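Local atomic coordinates of GMP reductase (Trypanosoma brucei brucei, PDB entry 6JIG), a protein that probably catalyses the NADPH-dependent reductive deamination of GMP to IMP, and also binds guanine nucleotides at its CBS domains. Residues 75-80 / 258-263; 266-271 / 286-291. The protein carries 1 engineered substitution. All blocks are in the same frame, centred on the assembly; numbering follows the deposited sequence.

Contact 1: 75-80 / 258-263; sequences LHRFCS and VDIAHG
Arg77 reaches from the loop behind barrel strand 72-75 to the end of strand 255-259, where its NH2 lies 3.0 Å from Asp259 O. The bond is weak: the N-H...O angle is 127°, and the carbonyl oxygen stands oblique to the guanidinium plane. CG sits between the backbone N and the carbonyl carbon (chi1 72°), and from there the chain runs extended to NE, spanning backbones whose nearest CA atoms, those of Arg77 and Asp259, are 9.5 Å apart. Beyond the carbonyl, Ile260 brings only its CG2 methyl near, 4.2 Å from Arg77 NH2. The Asp259 carboxylate takes no part in the bond. Its OD1 remains 6.1 Å from Arg77 NH2, while OD2 is held by a salt bridge to Lys309 and a hydrogen bond from Asn53. Both segments lie where TIM-barrel strands pass into loops at their C-terminal ends, the catalytic end of this fold; Asp259 and Ile260 are predicted to bind NAD(+), and the Asp259 side chain lies about 5 Å from bound GMP. One bent bond to a backbone oxygen, with a single methyl beside it, implies a light link along the barrel rim, over the end of strand 232-235; any pull from the carboxylate is probably weakened by its pairing with Lys309.

Contact 2: 266-271 / 286-291; sequences DLCINM and IIAGNI
Between 266-271 and 286-291 the backbones are nearest at Cys268 and Ala288, whose CA atoms are 7.4 Å apart. The segments belong to the helix and second strand of a right-handed beta-alpha-beta unit of the TIM barrel, the first strand being 255-259, so the contact is helix-to-sheet packing on the outside of the barrel wall. Cys268 carries it from the helix side. Its SG, anti to the backbone N (chi1 -179°), reaches across to the strand and rests 4.0 Å from the Ala288 CB methyl, an apolar contact. The small methyl on the strand leaves the sulfur close to the backbone as well. Val258 and Ile260 also touch Cys268, while Val272 and Leu300 touch Ala288, so this buried spot is closed by the first strand, the loop after it and two helices. Gly289 has no side chain, and its backbone alone meets the helix. The peptide between it and Asn290 is cis, and the Asn290 side chain starts away from the helix, toward the inside of the barrel. There OD1 is hydrogen-bonded to Lys309, and ND2 to Gly311 O and the Asp351 carboxylate, and the residue touches bound GMP. The same strand thus serves the helix layer with Ala288 and the nucleotide pocket with Asn290. Just before the cis peptide, Gly289 O lies 4.1 Å from Cys268 SG.

In the fold
From the N terminus, strand 72-75 leads into 75-80, and contact 1 joins this segment to 258-263 after a long excursion that includes both CBS domains. A short turn then leads into helix 266-277, and contact 2 closes a short loop back to strand 285-291. The two contacts are in series, neither enclosing the other. Yet they meet in space: strands 255-259 and 285-291 are neighbours in the barrel, which puts Val258 N 2.7 Å from Ile287 O, and the loop residue Gly263 adds its N 2.8 Å from Asn290 O, both probable hydrogen bonds. Contact 1 ties the rim ends of strands 72-75 and 255-259; contact 2 packs the helix against the outer wall.

Contact 1: 75-80 / 258-263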
# COMPACT_ATOMS: atom_id res chain seq x y z
N LEU A 75 3.79 -27.61 -31.05
CA LEU A 75 2.36 -27.32 -31.13
C LEU A 75 1.58 -28.07 -30.06
O LEU A 75 1.71 -29.30 -29.93
CB LEU A 75 1.82 -27.69 -32.51
CG LEU A 75 2.42 -26.90 -33.67
CD1 LEU A 75 1.94 -27.49 -35.02
CD2 LEU A 75 2.07 -25.42 -33.58
N HIS A 76 0.74 -27.35 -29.31
CA HIS A 76 0.01 -27.96 -28.21
C HIS A 76 -1.13 -28.83 -28.75
O HIS A 76 -1.56 -28.69 -29.91
CB HIS A 76 -0.52 -26.88 -27.26
CG HIS A 76 -1.69 -26.13 -27.81
ND1 HIS A 76 -2.99 -26.56 -27.64
CD2 HIS A 76 -1.76 -24.97 -28.51
CE1 HIS A 76 -3.81 -25.70 -28.22
NE2 HIS A 76 -3.08 -24.73 -28.76
N ARG A 77 -1.61 -29.74 -27.90
CA ARG A 77 -2.61 -30.73 -28.27
C ARG A 77 -3.99 -30.46 -27.67
O ARG A 77 -4.87 -31.32 -27.74
CB ARG A 77 -2.14 -32.13 -27.87
CG ARG A 77 -2.15 -32.38 -26.34
CD ARG A 77 -1.61 -33.75 -26.00
NE ARG A 77 -1.19 -33.86 -24.60
CZ ARG A 77 -1.88 -34.50 -23.67
NH1 ARG A 77 -3.03 -35.08 -23.98
NH2 ARG A 77 -1.42 -34.56 -22.42
N PHE A 78 -4.19 -29.29 -27.08
CA PHE A 78 -5.50 -28.94 -26.53
C PHE A 78 -6.37 -28.33 -27.62
O PHE A 78 -6.84 -27.20 -27.57
CB PHE A 78 -5.34 -28.01 -25.33
CG PHE A 78 -4.96 -28.73 -24.06
CD1 PHE A 78 -4.28 -29.94 -24.11
CD2 PHE A 78 -5.29 -28.21 -22.81
CE1 PHE A 78 -3.92 -30.61 -22.97
CE2 PHE A 78 -4.93 -28.89 -21.65
CZ PHE A 78 -4.25 -30.09 -21.73
N CYS A 79 -6.54 -29.13 -28.66
CA CYS A 79 -7.33 -28.81 -29.84
C CYS A 79 -7.74 -30.13 -30.47
O CYS A 79 -7.24 -31.19 -30.11
CB CYS A 79 -6.55 -27.94 -30.82
SG CYS A 79 -4.86 -28.52 -31.05
N SER A 80 -8.66 -30.06 -31.42
CA SER A 80 -8.99 -31.26 -32.18
C SER A 80 -7.77 -31.69 -32.99
O SER A 80 -6.88 -30.89 -33.28
CB SER A 80 -10.18 -31.01 -33.10
OG SER A 80 -9.78 -30.28 -34.24
N VAL A 258 5.67 -36.82 -26.55
CA VAL A 258 4.77 -37.45 -25.60
C VAL A 258 4.86 -36.66 -24.30
O VAL A 258 5.93 -36.60 -23.69
CB VAL A 258 5.14 -38.92 -25.36
CG1 VAL A 258 4.23 -39.52 -24.30
CG2 VAL A 258 5.06 -39.69 -26.64
N ASP A 259 3.75 -36.07 -23.86
CA ASP A 259 3.81 -35.10 -22.78
C ASP A 259 2.69 -35.36 -21.79
O ASP A 259 1.52 -35.10 -22.09
CB ASP A 259 3.73 -33.66 -23.32
CG ASP A 259 4.15 -32.63 -22.27
OD1 ASP A 259 4.36 -33.02 -21.10
OD2 ASP A 259 4.26 -31.44 -22.60
N ILE A 260 3.05 -35.88 -20.61
CA ILE A 260 2.13 -35.99 -19.49
C ILE A 260 2.87 -35.58 -18.22
O ILE A 260 4.10 -35.59 -18.16
CB ILE A 260 1.53 -37.40 -19.33
CG1 ILE A 260 2.63 -38.46 -19.20
CG2 ILE A 260 0.58 -37.73 -20.49
CD1 ILE A 260 2.02 -39.82 -18.87
N ALA A 261 2.10 -35.18 -17.21
CA ALA A 261 2.71 -34.63 -16.00
C ALA A 261 3.70 -35.61 -15.37
O ALA A 261 4.79 -35.22 -14.96
CB ALA A 261 1.62 -34.25 -15.00
N HIS A 262 3.33 -36.88 -15.29
CA HIS A 262 4.18 -37.89 -14.65
C HIS A 262 4.69 -38.85 -15.73
O HIS A 262 4.10 -39.91 -15.98
CB HIS A 262 3.41 -38.62 -13.53
CG HIS A 262 4.27 -39.49 -12.68
ND1 HIS A 262 5.64 -39.40 -12.67
CD2 HIS A 262 3.95 -40.50 -11.83
CE1 HIS A 262 6.14 -40.30 -11.84
NE2 HIS A 262 5.14 -40.99 -11.32
N GLY A 263 5.81 -38.49 -16.36
CA GLY A 263 6.38 -39.27 -17.45
C GLY A 263 7.01 -40.58 -17.02
O GLY A 263 7.19 -41.47 -17.85

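Contact 2: 266-271 / 286-291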
# COMPACT_ATOMS: atom_id res chain seq x y z
N ASP A 266 3.98 -46.23 -16.63
CA ASP A 266 3.78 -47.20 -17.71
C ASP A 266 3.00 -46.59 -18.86
O ASP A 266 3.24 -46.93 -20.02
CB ASP A 266 3.09 -48.45 -17.17
CG ASP A 266 4.01 -49.27 -16.28
OD1 ASP A 266 5.24 -49.10 -16.41
OD2 ASP A 266 3.52 -50.05 -15.46
N LEU A 267 2.08 -45.66 -18.57
CA LEU A 267 1.31 -45.01 -19.62
C LEU A 267 2.22 -44.31 -20.61
O LEU A 267 2.03 -44.40 -21.84
CB LEU A 267 0.34 -43.99 -19.01
CG LEU A 267 -0.91 -44.50 -18.29
CD1 LEU A 267 -1.84 -43.33 -18.03
CD2 LEU A 267 -1.60 -45.56 -19.11
N CYS A 268 3.22 -43.59 -20.10
CA CYS A 268 4.13 -42.88 -20.97
C CYS A 268 5.09 -43.84 -21.65
O CYS A 268 5.34 -43.73 -22.85
CB CYS A 268 4.91 -41.82 -20.16
SG CYS A 268 6.05 -40.85 -21.15
N ILE A 269 5.63 -44.80 -20.90
CA ILE A 269 6.57 -45.75 -21.47
C ILE A 269 5.92 -46.55 -22.60
O ILE A 269 6.54 -46.84 -23.63
CB ILE A 269 7.11 -46.68 -20.37
CG1 ILE A 269 8.12 -45.93 -19.48
CG2 ILE A 269 7.72 -47.95 -20.94
CD1 ILE A 269 8.30 -46.57 -18.11
N ASN A 270 4.65 -46.92 -22.41
CA ASN A 270 3.96 -47.73 -23.41
C ASN A 270 3.57 -46.90 -24.63
O ASN A 270 3.54 -47.43 -25.74
CB ASN A 270 2.74 -48.39 -22.77
CG ASN A 270 3.12 -49.47 -21.79
OD1 ASN A 270 4.22 -50.03 -21.86
ND2 ASN A 270 2.23 -49.78 -20.86
N MET A 271 3.29 -45.61 -24.44
CA MET A 271 3.05 -44.75 -25.59
C MET A 271 4.32 -44.58 -26.42
O MET A 271 4.26 -44.61 -27.66
CB MET A 271 2.53 -43.38 -25.12
CG MET A 271 2.03 -42.50 -26.26
SD MET A 271 0.58 -43.26 -27.06
CE MET A 271 0.30 -42.09 -28.38
N ILE A 286 10.92 -39.41 -31.29
CA ILE A 286 9.91 -39.43 -30.24
C ILE A 286 10.57 -38.89 -28.97
O ILE A 286 11.48 -39.53 -28.42
CB ILE A 286 9.35 -40.84 -30.01
CG1 ILE A 286 8.88 -41.47 -31.34
CG2 ILE A 286 8.19 -40.79 -29.01
CD1 ILE A 286 7.82 -40.65 -32.06
N ILE A 287 10.11 -37.73 -28.52
CA ILE A 287 10.53 -37.12 -27.25
C ILE A 287 9.47 -37.44 -26.21
O ILE A 287 8.27 -37.54 -26.55
CB ILE A 287 10.72 -35.60 -27.44
CG1 ILE A 287 11.78 -35.34 -28.52
CG2 ILE A 287 11.13 -34.90 -26.09
CD1 ILE A 287 11.86 -33.90 -28.98
N ALA A 288 9.88 -37.64 -24.96
CA ALA A 288 8.94 -38.02 -23.92
C ALA A 288 9.28 -37.33 -22.60
O ALA A 288 10.45 -37.09 -22.30
CB ALA A 288 8.91 -39.53 -23.69
N GLY A 289 8.25 -37.04 -21.83
CA GLY A 289 8.38 -36.43 -20.51
C GLY A 289 7.00 -36.38 -19.89
O GLY A 289 6.02 -36.84 -20.49
N ASN A 290 6.91 -35.79 -18.69
CA ASN A 290 8.02 -35.10 -18.02
C ASN A 290 8.56 -35.91 -16.86
O ASN A 290 7.81 -36.58 -16.14
CB ASN A 290 7.55 -33.73 -17.51
CG ASN A 290 7.73 -32.64 -18.54
OD1 ASN A 290 7.69 -32.90 -19.75
ND2 ASN A 290 7.98 -31.42 -18.08
N ILE A 291 9.88 -35.83 -16.65
CA ILE A 291 10.56 -36.70 -15.70
C ILE A 291 11.50 -35.84 -14.87
O ILE A 291 11.80 -34.70 -15.22
CB ILE A 291 11.36 -37.82 -16.39
CG1 ILE A 291 12.44 -37.23 -17.28
CG2 ILE A 291 10.42 -38.77 -17.18
CD1 ILE A 291 13.53 -38.23 -17.66